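Local structure of alpha-toxin (Clostridium novyi, 2VK9) at residues 409-414 and 451-456. The protein is a large clostridial toxin whose catalytic domain has a GT-A type glycosyltransferase fold, with an added N-terminal helical domain. Sequence-based numbering, arbitrary orientation.
Sequences YEILNS and SFYQQI
Ile411 and Leu412 of helix 396-422 pack against Phe452, Tyr453 and Ile456 of segment 451-456, which includes residues of the short helix 447-453. This is apolar packing within the GT-A type catalytic domain of a clostridial toxin. No hydrogen bond joins the two segments.

The aromatic contacts centre on Ile411. Its CG2 methyl sits at the edge of the Phe452 ring, close to the ring plane, 3.9 Å from CE2. The same methyl lies 3.7 Å from Tyr453 CE2, where it approaches the ring obliquely. CG2 points there because it is anti to the backbone N of Ile411, with CG1 at chi1 -73°. The other branch ends in CD1, which rests on Tyr453 OH at 3.7 Å. Ile411 runs roughly perpendicular to the tyrosine side chain, and the tyrosine tip lies against both branches of the isoleucine. Within 451-456, Phe452 CE2 stands 4.2 Å above one face of the Tyr453 ring, nearer its margin than its centre.

One polar bond lies within 409-414: Ser414 OG donates to Ile411 O at 2.6 Å, tilted 29° from the carbonyl plane.

Phe495 and Phe474 meet the Phe452 ring, and Ile415 and Ile416 of helix 396-422 touch Ile456. Another side of that helix meets helix 247-259, where Tyr409 stacks on Tyr252, and the Tyr409 OH is hydrogen-bonded to Glu256 OE2.

The aliphatic contacts involve Ile456. Its CD1 makes a looser contact with Ile411 CG2, at 4.4 Å. The Leu412 and Ile456 side chains lie alongside each other, pointing opposite ways. Leu412 CG is anti to its backbone N (chi1 170°), which carries CD1 across to Ile456. There Leu412 CD1 meets Ile456 CG2 at 3.7 Å.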
ATOM      1  N   TYR A 409      -6.716  -7.515  -9.698  1.00 33.52           N
ATOM      2  CA  TYR A 409      -7.988  -6.863  -9.962  1.00 33.82           C
ATOM      3  C   TYR A 409      -8.776  -7.582 -11.043  1.00 34.50           C
ATOM      4  O   TYR A 409      -9.988  -7.727 -10.919  1.00 34.39           O
ATOM      5  CB  TYR A 409      -7.812  -5.369 -10.281  1.00 33.65           C
ATOM      6  CG  TYR A 409      -8.017  -4.488  -9.064  1.00 32.83           C
ATOM      7  CD1 TYR A 409      -9.296  -4.039  -8.712  1.00 31.95           C
ATOM      8  CD2 TYR A 409      -6.941  -4.130  -8.243  1.00 31.81           C
ATOM      9  CE1 TYR A 409      -9.499  -3.250  -7.582  1.00 30.61           C
ATOM     10  CE2 TYR A 409      -7.132  -3.341  -7.114  1.00 31.47           C
ATOM     11  CZ  TYR A 409      -8.416  -2.904  -6.794  1.00 30.98           C
ATOM     12  OH  TYR A 409      -8.608  -2.124  -5.686  1.00 30.37           O
ATOM     13  N   GLU A 410      -8.088  -8.048 -12.087  1.00 35.51           N
ATOM     14  CA  GLU A 410      -8.755  -8.772 -13.172  1.00 36.64           C
ATOM     15  C   GLU A 410      -9.387 -10.073 -12.680  1.00 36.75           C
ATOM     16  O   GLU A 410     -10.540 -10.362 -12.997  1.00 36.66           O
ATOM     17  CB  GLU A 410      -7.818  -9.018 -14.355  1.00 36.79           C
ATOM     18  CG  GLU A 410      -7.555  -7.778 -15.233  1.00 40.07           C
ATOM     19  CD  GLU A 410      -8.816  -6.934 -15.530  1.00 44.50           C
ATOM     20  OE1 GLU A 410      -9.646  -7.354 -16.376  1.00 46.55           O
ATOM     21  OE2 GLU A 410      -8.971  -5.841 -14.923  1.00 45.29           O
ATOM     22  N   ILE A 411      -8.632 -10.826 -11.882  1.00 37.09           N
ATOM     23  CA  ILE A 411      -9.135 -12.025 -11.221  1.00 37.56           C
ATOM     24  C   ILE A 411     -10.399 -11.710 -10.413  1.00 38.31           C
ATOM     25  O   ILE A 411     -11.431 -12.369 -10.597  1.00 38.73           O
ATOM     26  CB  ILE A 411      -8.040 -12.695 -10.342  1.00 37.50           C
ATOM     27  CG1 ILE A 411      -6.990 -13.382 -11.229  1.00 37.36           C
ATOM     28  CG2 ILE A 411      -8.642 -13.706  -9.366  1.00 36.94           C
ATOM     29  CD1 ILE A 411      -5.665 -13.684 -10.525  1.00 37.32           C
ATOM     30  N   LEU A 412     -10.321 -10.695  -9.544  1.00 38.81           N
ATOM     31  CA  LEU A 412     -11.451 -10.276  -8.703  1.00 39.36           C
ATOM     32  C   LEU A 412     -12.672  -9.851  -9.514  1.00 39.67           C
ATOM     33  O   LEU A 412     -13.777 -10.329  -9.283  1.00 39.77           O
ATOM     34  CB  LEU A 412     -11.030  -9.142  -7.764  1.00 39.47           C
ATOM     35  CG  LEU A 412     -12.113  -8.395  -6.968  1.00 39.71           C
ATOM     36  CD1 LEU A 412     -12.499  -9.143  -5.706  1.00 39.41           C
ATOM     37  CD2 LEU A 412     -11.637  -6.994  -6.612  1.00 39.41           C
ATOM     38  N   ASN A 413     -12.471  -8.949 -10.462  1.00 40.19           N
ATOM     39  CA  ASN A 413     -13.571  -8.474 -11.281  1.00 40.90           C
ATOM     40  C   ASN A 413     -14.167  -9.574 -12.164  1.00 41.72           C
ATOM     41  O   ASN A 413     -15.368  -9.567 -12.448  1.00 41.91           O
ATOM     42  CB  ASN A 413     -13.150  -7.249 -12.109  1.00 40.62           C
ATOM     43  CG  ASN A 413     -12.961  -5.992 -11.254  1.00 39.89           C
ATOM     44  OD1 ASN A 413     -13.427  -5.911 -10.114  1.00 39.22           O
ATOM     45  ND2 ASN A 413     -12.278  -5.005 -11.812  1.00 38.14           N
ATOM     46  N   SER A 414     -13.332 -10.528 -12.578  1.00 42.62           N
ATOM     47  CA  SER A 414     -13.788 -11.623 -13.436  1.00 43.42           C
ATOM     48  C   SER A 414     -14.805 -12.523 -12.740  1.00 44.18           C
ATOM     49  O   SER A 414     -15.499 -13.291 -13.399  1.00 44.45           O
ATOM     50  CB  SER A 414     -12.617 -12.460 -13.973  1.00 43.33           C
ATOM     51  OG  SER A 414     -12.053 -13.276 -12.957  1.00 42.99           O
ATOM     52  N   SER A 451      -4.824 -18.055   0.332  1.00 57.32           N
ATOM     53  CA  SER A 451      -5.251 -16.918   1.155  1.00 56.19           C
ATOM     54  C   SER A 451      -5.858 -15.771   0.349  1.00 55.29           C
ATOM     55  O   SER A 451      -6.793 -15.104   0.807  1.00 54.99           O
ATOM     56  CB  SER A 451      -4.086 -16.377   1.966  1.00 56.16           C
ATOM     57  OG  SER A 451      -4.092 -16.948   3.264  1.00 57.25           O
ATOM     58  N   PHE A 452      -5.314 -15.546  -0.844  1.00 54.08           N
ATOM     59  CA  PHE A 452      -5.798 -14.496  -1.715  1.00 52.89           C
ATOM     60  C   PHE A 452      -7.225 -14.764  -2.195  1.00 52.65           C
ATOM     61  O   PHE A 452      -8.106 -13.933  -1.982  1.00 52.53           O
ATOM     62  CB  PHE A 452      -4.865 -14.289  -2.906  1.00 52.56           C
ATOM     63  CG  PHE A 452      -5.434 -13.392  -3.962  1.00 51.12           C
ATOM     64  CD1 PHE A 452      -5.411 -12.010  -3.799  1.00 49.92           C
ATOM     65  CD2 PHE A 452      -6.012 -13.927  -5.109  1.00 49.68           C
ATOM     66  CE1 PHE A 452      -5.939 -11.172  -4.770  1.00 49.32           C
ATOM     67  CE2 PHE A 452      -6.547 -13.101  -6.088  1.00 49.48           C
ATOM     68  CZ  PHE A 452      -6.509 -11.716  -5.919  1.00 49.36           C
ATOM     69  N   TYR A 453      -7.448 -15.913  -2.837  1.00 52.09           N
ATOM     70  CA  TYR A 453      -8.774 -16.239  -3.373  1.00 51.52           C
ATOM     71  C   TYR A 453      -9.869 -16.267  -2.308  1.00 51.57           C
ATOM     72  O   TYR A 453     -11.031 -15.954  -2.586  1.00 51.46           O
ATOM     73  CB  TYR A 453      -8.743 -17.545  -4.154  1.00 51.33           C
ATOM     74  CG  TYR A 453      -8.223 -17.400  -5.566  1.00 50.37           C
ATOM     75  CD1 TYR A 453      -6.857 -17.395  -5.828  1.00 49.77           C
ATOM     76  CD2 TYR A 453      -9.099 -17.275  -6.641  1.00 49.44           C
ATOM     77  CE1 TYR A 453      -6.377 -17.267  -7.129  1.00 49.60           C
ATOM     78  CE2 TYR A 453      -8.630 -17.146  -7.942  1.00 49.20           C
ATOM     79  CZ  TYR A 453      -7.269 -17.144  -8.178  1.00 49.26           C
ATOM     80  OH  TYR A 453      -6.795 -17.023  -9.462  1.00 49.67           O
ATOM     81  N   GLN A 454      -9.486 -16.624  -1.085  1.00 51.48           N
ATOM     82  CA  GLN A 454     -10.391 -16.565   0.055  1.00 51.74           C
ATOM     83  C   GLN A 454     -10.863 -15.139   0.420  1.00 51.45           C
ATOM     84  O   GLN A 454     -11.833 -14.978   1.172  1.00 51.89           O
ATOM     85  CB  GLN A 454      -9.763 -17.266   1.263  1.00 51.68           C
ATOM     86  CG  GLN A 454      -9.845 -18.796   1.192  1.00 52.46           C
ATOM     87  CD  GLN A 454      -8.922 -19.507   2.190  1.00 52.28           C
ATOM     88  OE1 GLN A 454      -8.720 -19.050   3.316  1.00 52.59           O
ATOM     89  NE2 GLN A 454      -8.369 -20.641   1.771  1.00 52.69           N
ATOM     90  N   GLN A 455     -10.194 -14.115  -0.118  1.00 50.99           N
ATOM     91  CA  GLN A 455     -10.529 -12.714   0.188  1.00 50.52           C
ATOM     92  C   GLN A 455     -11.629 -12.113  -0.672  1.00 50.11           C
ATOM     93  O   GLN A 455     -12.329 -11.197  -0.241  1.00 50.10           O
ATOM     94  CB  GLN A 455      -9.292 -11.827   0.106  1.00 50.38           C
ATOM     95  CG  GLN A 455      -8.923 -11.189   1.415  1.00 50.68           C
ATOM     96  CD  GLN A 455      -8.836 -12.183   2.542  1.00 51.24           C
ATOM     97  OE1 GLN A 455      -8.340 -13.297   2.370  1.00 52.86           O
ATOM     98  NE2 GLN A 455      -9.318 -11.788   3.709  1.00 51.49           N
ATOM     99  N   ILE A 456     -11.765 -12.639  -1.883  1.00 49.59           N
ATOM    100  CA  ILE A 456     -12.711 -12.141  -2.868  1.00 49.40           C
ATOM    101  C   ILE A 456     -14.147 -11.999  -2.340  1.00 49.65           C
ATOM    102  O   ILE A 456     -14.803 -10.987  -2.602  1.00 49.74           O
ATOM    103  CB  ILE A 456     -12.686 -13.030  -4.124  1.00 49.37           C
ATOM    104  CG1 ILE A 456     -11.296 -12.991  -4.773  1.00 49.11           C
ATOM    105  CG2 ILE A 456     -13.757 -12.602  -5.105  1.00 49.26           C
ATOM    106  CD1 ILE A 456     -10.998 -14.173  -5.690  1.00 48.19           C
TER